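Local atomic coordinates of galectin 2 (Gallus gallus, PDB entry 2YMZ), a protein that probably binds carbohydrate, most likely beta-galactosides as a prototype galectin, through a beta-sandwich recognition domain that pairs with a second copy. Residues L9-G14 with I32-K37; S79-I84 with G120-T125. All coordinates share one frame; numbering follows the deposited sequence.

Interaction 1. Residues L9-G14 with I32-K37; sequences LDWKSG and INLGCK
Leu34 spreads its two methyls between Leu9 and Trp11, and this fork is the whole of the contact. CD2 of Leu34 lies 4.3 Å from CD1 of Leu9, while CD1 of Leu34 comes to 4.2 Å from CZ3 of Trp11, approaching the indole obliquely. The extended side chain of Leu34 (chi1 -76°, chi2 156°) turns one branch to each partner. In Trp11, CG stands roughly anti to the backbone N (chi1 -160°), which carries the six-membered ring into the interior and brings CZ3 up to the leucine. The pyrrole side of the indole serves a different purpose: NE1 makes weak hydrogen bonds to the carbonyl oxygens of Thr16 and Glu130. Backbones stay well apart, with Trp11 CA 9.7 Å from Leu34 CA, so only side chains bridge the gap. Met17 of strand 16-23 touches all three residues, and Leu116 of strand 112-120 packs on both leucines. Outside this core, Lys12 NZ forms a salt bridge with Asp10 OD1 at 3.3 Å, its hydrogen bond weak. Purely apolar and without a hydrogen bond across it, the contact contributes through burial at one end of the galectin sandwich, while the indole N-H of Trp11 is taken by backbone carbonyls outside it.

Interaction 2. Residues S79-I84 with G120-T125; sequences STVKII and GGFKVT
The backbone N of Phe122, whose ring meets Val81 and Ile83, donates a weak 3.0 Å hydrogen bond to O of Gly120. This bond closes an inverse gamma turn centred on Gly121. Gly120 has a positive phi (97°), a conformation in which a side chain would collide with the preceding carbonyl oxygen, and the tight reversal delivers the chain from strand 112-120 into strand 122-129.

From there the phenyl group reaches inward. With CG anti to the backbone N (chi1 -173°), the ring is carried toward strand 80-88, where CE2 of Phe122 lies 3.6 Å from CG2 of Val81. That methyl sits at the ring edge, in its plane. CG2 of Val124, two residues along the same strand as Phe122, also meets the edge in plane, 3.9 Å from CE1 of Phe122. Ile83 adds a looser, oblique approach, its CD1 being 4.3 Å from CE2 of Phe122. The ring is thus wedged at its rim by aliphatic groups, and it stacks with the ring of Phe30. No hydrogen bond joins the two segments.

Strand 16-23 explains why: it runs between them in the five-stranded antiparallel sheet, pairing with both, and its Ile19 also touches Phe122. The phenyl therefore spans a whole intervening strand on the inner side of the sheet, against Phe30 of strand 30-34 in the opposing one. Strand 122-129 is the outermost in this chain, and Thr125 makes backbone hydrogen bonds to the second subunit, consistent with the sheet running on into it, as in the dimers of other prototype galectins.

Overall arrangement
Both contacts belong to the apolar layer between the two sheets of the galectin sandwich, with centres about 18 Å apart. They meet directly where Ile32 CD1 packs 3.9 Å from Ile83 CD1, so the two apolar clusters join through this isoleucine pair. Strand 16-23 runs past both, offering Met17 to interaction 1 and Ile19 to interaction 2. Both segments of interaction 1 precede those of interaction 2 in the sequence; the second lies by the subunit interface, whereas no other chain touches the first. In galectins the sugar is typically held on the outer, concave face of the sheet containing strand 40-48, so these side chains, buried between the sheets, lie behind that face and do not line it.

Interaction 1. Residues L9-G14 with I32-K37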
loop_
_atom_site.group_PDB
_atom_site.type_symbol
_atom_site.label_atom_id
_atom_site.label_comp_id
_atom_site.label_asym_id
_atom_site.label_seq_id
_atom_site.Cartn_x
_atom_site.Cartn_y
_atom_site.Cartn_z
ATOM N N LEU A 9 0.936 -9.961 -3.607
ATOM C CA LEU A 9 1.371 -9.282 -4.803
ATOM C C LEU A 9 1.581 -10.525 -5.671
ATOM O O LEU A 9 1.522 -11.681 -5.228
ATOM C CB LEU A 9 2.725 -8.583 -4.626
ATOM C CG LEU A 9 2.930 -7.351 -3.786
ATOM C CD1 LEU A 9 4.424 -7.118 -3.589
ATOM C CD2 LEU A 9 2.331 -6.164 -4.521
ATOM N N ASP A 10 1.770 -10.307 -6.917
ATOM C CA ASP A 10 1.965 -11.447 -7.732
ATOM C C ASP A 10 2.985 -10.820 -8.602
ATOM O O ASP A 10 2.790 -10.688 -9.799
ATOM C CB ASP A 10 0.624 -11.758 -8.463
ATOM C CG ASP A 10 0.778 -12.785 -9.573
ATOM O OD1 ASP A 10 1.779 -13.506 -9.596
ATOM O OD2 ASP A 10 -0.108 -12.863 -10.443
ATOM N N TRP A 11 4.095 -10.357 -7.978
ATOM C CA TRP A 11 5.054 -9.586 -8.726
ATOM C C TRP A 11 6.118 -10.502 -9.308
ATOM O O TRP A 11 6.771 -11.258 -8.565
ATOM C CB TRP A 11 5.772 -8.568 -7.811
ATOM C CG TRP A 11 6.445 -7.408 -8.530
ATOM C CD1 TRP A 11 5.927 -6.634 -9.509
ATOM C CD2 TRP A 11 7.712 -6.842 -8.206
ATOM N NE1 TRP A 11 6.794 -5.671 -9.869
ATOM C CE2 TRP A 11 7.905 -5.757 -9.067
ATOM C CE3 TRP A 11 8.722 -7.169 -7.271
ATOM C CZ2 TRP A 11 9.057 -4.980 -9.049
ATOM C CZ3 TRP A 11 9.891 -6.384 -7.252
ATOM C CH2 TRP A 11 10.036 -5.298 -8.124
ATOM N N LYS A 12 6.300 -10.413 -10.625
ATOM C CA LYS A 12 7.171 -11.355 -11.337
ATOM C C LYS A 12 8.252 -10.676 -12.110
ATOM O O LYS A 12 8.289 -9.448 -12.361
ATOM C CB LYS A 12 6.318 -12.210 -12.335
ATOM C CG LYS A 12 5.486 -13.319 -11.663
ATOM C CD LYS A 12 4.987 -14.356 -12.690
ATOM C CE LYS A 12 4.745 -15.726 -12.067
ATOM N NZ LYS A 12 3.453 -15.814 -11.325
ATOM N N SER A 13 9.129 -11.507 -12.648
ATOM C CA SER A 13 10.212 -10.983 -13.342
ATOM C C SER A 13 9.772 -10.098 -14.508
ATOM O O SER A 13 8.751 -10.355 -15.173
ATOM C CB SER A 13 11.047 -12.191 -13.783
ATOM O OG SER A 13 12.335 -11.764 -13.981
ATOM N N GLY A 14 10.486 -9.015 -14.739
ATOM C CA GLY A 14 10.009 -7.957 -15.663
ATOM C C GLY A 14 9.177 -6.863 -14.924
ATOM O O GLY A 14 8.971 -5.739 -15.466
ATOM N N ILE A 32 12.568 -0.945 2.671
ATOM C CA ILE A 32 11.539 -1.459 1.723
ATOM C C ILE A 32 11.967 -2.947 1.681
ATOM O O ILE A 32 13.130 -3.303 1.301
ATOM C CB ILE A 32 11.750 -0.825 0.348
ATOM C CG1 ILE A 32 11.323 0.643 0.387
ATOM C CG2 ILE A 32 10.910 -1.537 -0.723
ATOM C CD1 ILE A 32 11.759 1.473 -0.810
ATOM N N ASN A 33 11.021 -3.828 2.061
ATOM C CA ASN A 33 11.283 -5.286 2.154
ATOM C C ASN A 33 10.338 -6.054 1.170
ATOM O O ASN A 33 9.163 -5.883 1.246
ATOM C CB ASN A 33 10.966 -5.727 3.540
ATOM C CG ASN A 33 11.989 -5.143 4.560
ATOM O OD1 ASN A 33 13.152 -5.212 4.294
ATOM N ND2 ASN A 33 11.549 -4.621 5.648
ATOM N N LEU A 34 10.920 -6.875 0.334
ATOM C CA LEU A 34 10.172 -7.578 -0.743
ATOM C C LEU A 34 10.505 -9.064 -0.587
ATOM O O LEU A 34 11.669 -9.452 -0.470
ATOM C CB LEU A 34 10.603 -7.087 -2.080
ATOM C CG LEU A 34 9.980 -5.694 -2.346
ATOM C CD1 LEU A 34 10.847 -4.962 -3.368
ATOM C CD2 LEU A 34 8.499 -5.843 -2.820
ATOM N N GLY A 35 9.459 -9.898 -0.498
ATOM C CA GLY A 35 9.791 -11.332 -0.451
ATOM C C GLY A 35 8.545 -12.161 -0.495
ATOM O O GLY A 35 7.610 -11.838 -1.174
ATOM N N CYS A 36 8.552 -13.235 0.275
ATOM C CA CYS A 36 7.336 -14.008 0.276
ATOM C C CYS A 36 6.549 -13.954 1.563
ATOM O O CYS A 36 5.362 -14.338 1.532
ATOM C CB CYS A 36 7.593 -15.402 -0.273
ATOM S SG CYS A 36 8.298 -16.442 0.968
ATOM N N LYS A 37 7.145 -13.425 2.657
ATOM C CA LYS A 37 6.458 -13.134 3.893
ATOM C C LYS A 37 7.427 -12.365 4.794
ATOM O O LYS A 37 8.548 -12.094 4.380
ATOM C CB LYS A 37 6.014 -14.464 4.565
ATOM C CG LYS A 37 7.195 -15.372 4.885
ATOM C CD LYS A 37 6.680 -16.647 5.595
ATOM C CE LYS A 37 6.022 -17.611 4.635
ATOM N NZ LYS A 37 6.200 -19.024 5.094
#

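Interaction 2. Residues S79-I84 with G120-T125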
loop_
_atom_site.group_PDB
_atom_site.type_symbol
_atom_site.label_atom_id
_atom_site.label_comp_id
_atom_site.label_asym_id
_atom_site.label_seq_id
_atom_site.Cartn_x
_atom_site.Cartn_y
_atom_site.Cartn_z
ATOM N N SER A 79 12.304 14.880 3.151
ATOM C CA SER A 79 12.086 15.177 1.740
ATOM C C SER A 79 11.092 14.154 1.213
ATOM O O SER A 79 10.891 13.061 1.870
ATOM C CB SER A 79 13.390 15.003 0.934
ATOM O OG SER A 79 13.942 13.629 1.013
ATOM N N THR A 80 10.599 14.395 0.013
ATOM C CA THR A 80 9.723 13.383 -0.661
ATOM C C THR A 80 10.556 12.796 -1.757
ATOM O O THR A 80 11.276 13.555 -2.420
ATOM C CB THR A 80 8.505 14.059 -1.288
ATOM O OG1 THR A 80 7.655 14.457 -0.238
ATOM C CG2 THR A 80 7.686 13.095 -2.231
ATOM N N VAL A 81 10.611 11.462 -1.860
ATOM C CA VAL A 81 11.513 10.814 -2.818
ATOM C C VAL A 81 10.784 9.724 -3.561
ATOM O O VAL A 81 9.820 9.157 -3.028
ATOM C CB VAL A 81 12.746 10.133 -2.196
ATOM C CG1 VAL A 81 13.664 11.186 -1.640
ATOM C CG2 VAL A 81 12.408 9.086 -1.129
ATOM N N LYS A 82 11.246 9.462 -4.791
ATOM C CA LYS A 82 10.699 8.399 -5.587
ATOM C C LYS A 82 11.752 7.313 -5.748
ATOM O O LYS A 82 12.875 7.625 -6.133
ATOM C CB LYS A 82 10.309 8.897 -6.965
ATOM C CG LYS A 82 9.821 7.706 -7.818
ATOM C CD LYS A 82 9.104 8.192 -9.078
ATOM C CE LYS A 82 10.115 8.737 -10.074
ATOM N NZ LYS A 82 9.338 9.258 -11.241
ATOM N N ILE A 83 11.417 6.071 -5.410
ATOM C CA ILE A 83 12.339 4.902 -5.537
ATOM C C ILE A 83 11.686 3.923 -6.579
ATOM O O ILE A 83 10.536 3.602 -6.443
ATOM C CB ILE A 83 12.483 4.250 -4.159
ATOM C CG1 ILE A 83 13.240 5.244 -3.229
ATOM C CG2 ILE A 83 13.344 3.010 -4.252
ATOM C CD1 ILE A 83 13.157 5.043 -1.726
ATOM N N ILE A 84 12.448 3.437 -7.548
ATOM C CA ILE A 84 11.843 2.488 -8.501
ATOM C C ILE A 84 12.590 1.160 -8.339
ATOM O O ILE A 84 13.819 1.204 -8.302
ATOM C CB ILE A 84 12.069 2.980 -9.910
ATOM C CG1 ILE A 84 11.242 4.261 -10.053
ATOM C CG2 ILE A 84 11.570 1.899 -10.913
ATOM C CD1 ILE A 84 11.436 5.098 -11.292
ATOM N N GLY A 120 9.946 2.053 9.191
ATOM C CA GLY A 120 10.949 3.072 9.564
ATOM C C GLY A 120 10.418 4.436 9.178
ATOM O O GLY A 120 9.239 4.637 9.131
ATOM N N GLY A 121 11.298 5.404 8.896
ATOM C CA GLY A 121 10.826 6.807 8.818
ATOM C C GLY A 121 10.499 7.160 7.383
ATOM O O GLY A 121 11.165 7.996 6.786
ATOM N N PHE A 122 9.518 6.463 6.793
ATOM C CA PHE A 122 9.144 6.667 5.424
ATOM C C PHE A 122 7.617 6.496 5.354
ATOM O O PHE A 122 7.111 5.439 5.738
ATOM C CB PHE A 122 9.870 5.671 4.504
ATOM C CG PHE A 122 9.663 5.910 3.057
ATOM C CD1 PHE A 122 8.556 5.390 2.395
ATOM C CD2 PHE A 122 10.575 6.692 2.314
ATOM C CE1 PHE A 122 8.361 5.614 1.056
ATOM C CE2 PHE A 122 10.390 6.898 0.948
ATOM C CZ PHE A 122 9.286 6.383 0.304
ATOM N N LYS A 123 6.898 7.552 4.977
ATOM C CA LYS A 123 5.428 7.511 4.878
ATOM C C LYS A 123 5.107 7.435 3.379
ATOM O O LYS A 123 5.398 8.379 2.648
ATOM C CB LYS A 123 4.698 8.776 5.410
ATOM C CG LYS A 123 5.013 9.245 6.825
ATOM C CD LYS A 123 4.356 8.466 7.962
ATOM C CE LYS A 123 5.236 8.467 9.231
ATOM N NZ LYS A 123 4.988 9.652 10.089
ATOM N N VAL A 124 4.497 6.331 2.915
ATOM C CA VAL A 124 4.214 6.173 1.500
ATOM C C VAL A 124 3.144 7.172 1.028
ATOM O O VAL A 124 2.078 7.313 1.635
ATOM C CB VAL A 124 3.751 4.699 1.192
ATOM C CG1 VAL A 124 3.303 4.550 -0.266
ATOM C CG2 VAL A 124 4.916 3.745 1.523
ATOM N N THR A 125 3.439 7.925 -0.013
ATOM C CA THR A 125 2.399 8.743 -0.635
ATOM C C THR A 125 1.908 8.253 -1.998
ATOM O O THR A 125 0.793 8.566 -2.369
ATOM C CB THR A 125 2.865 10.227 -0.783
ATOM O OG1 THR A 125 4.007 10.235 -1.548
ATOM C CG2 THR A 125 3.263 10.820 0.542
#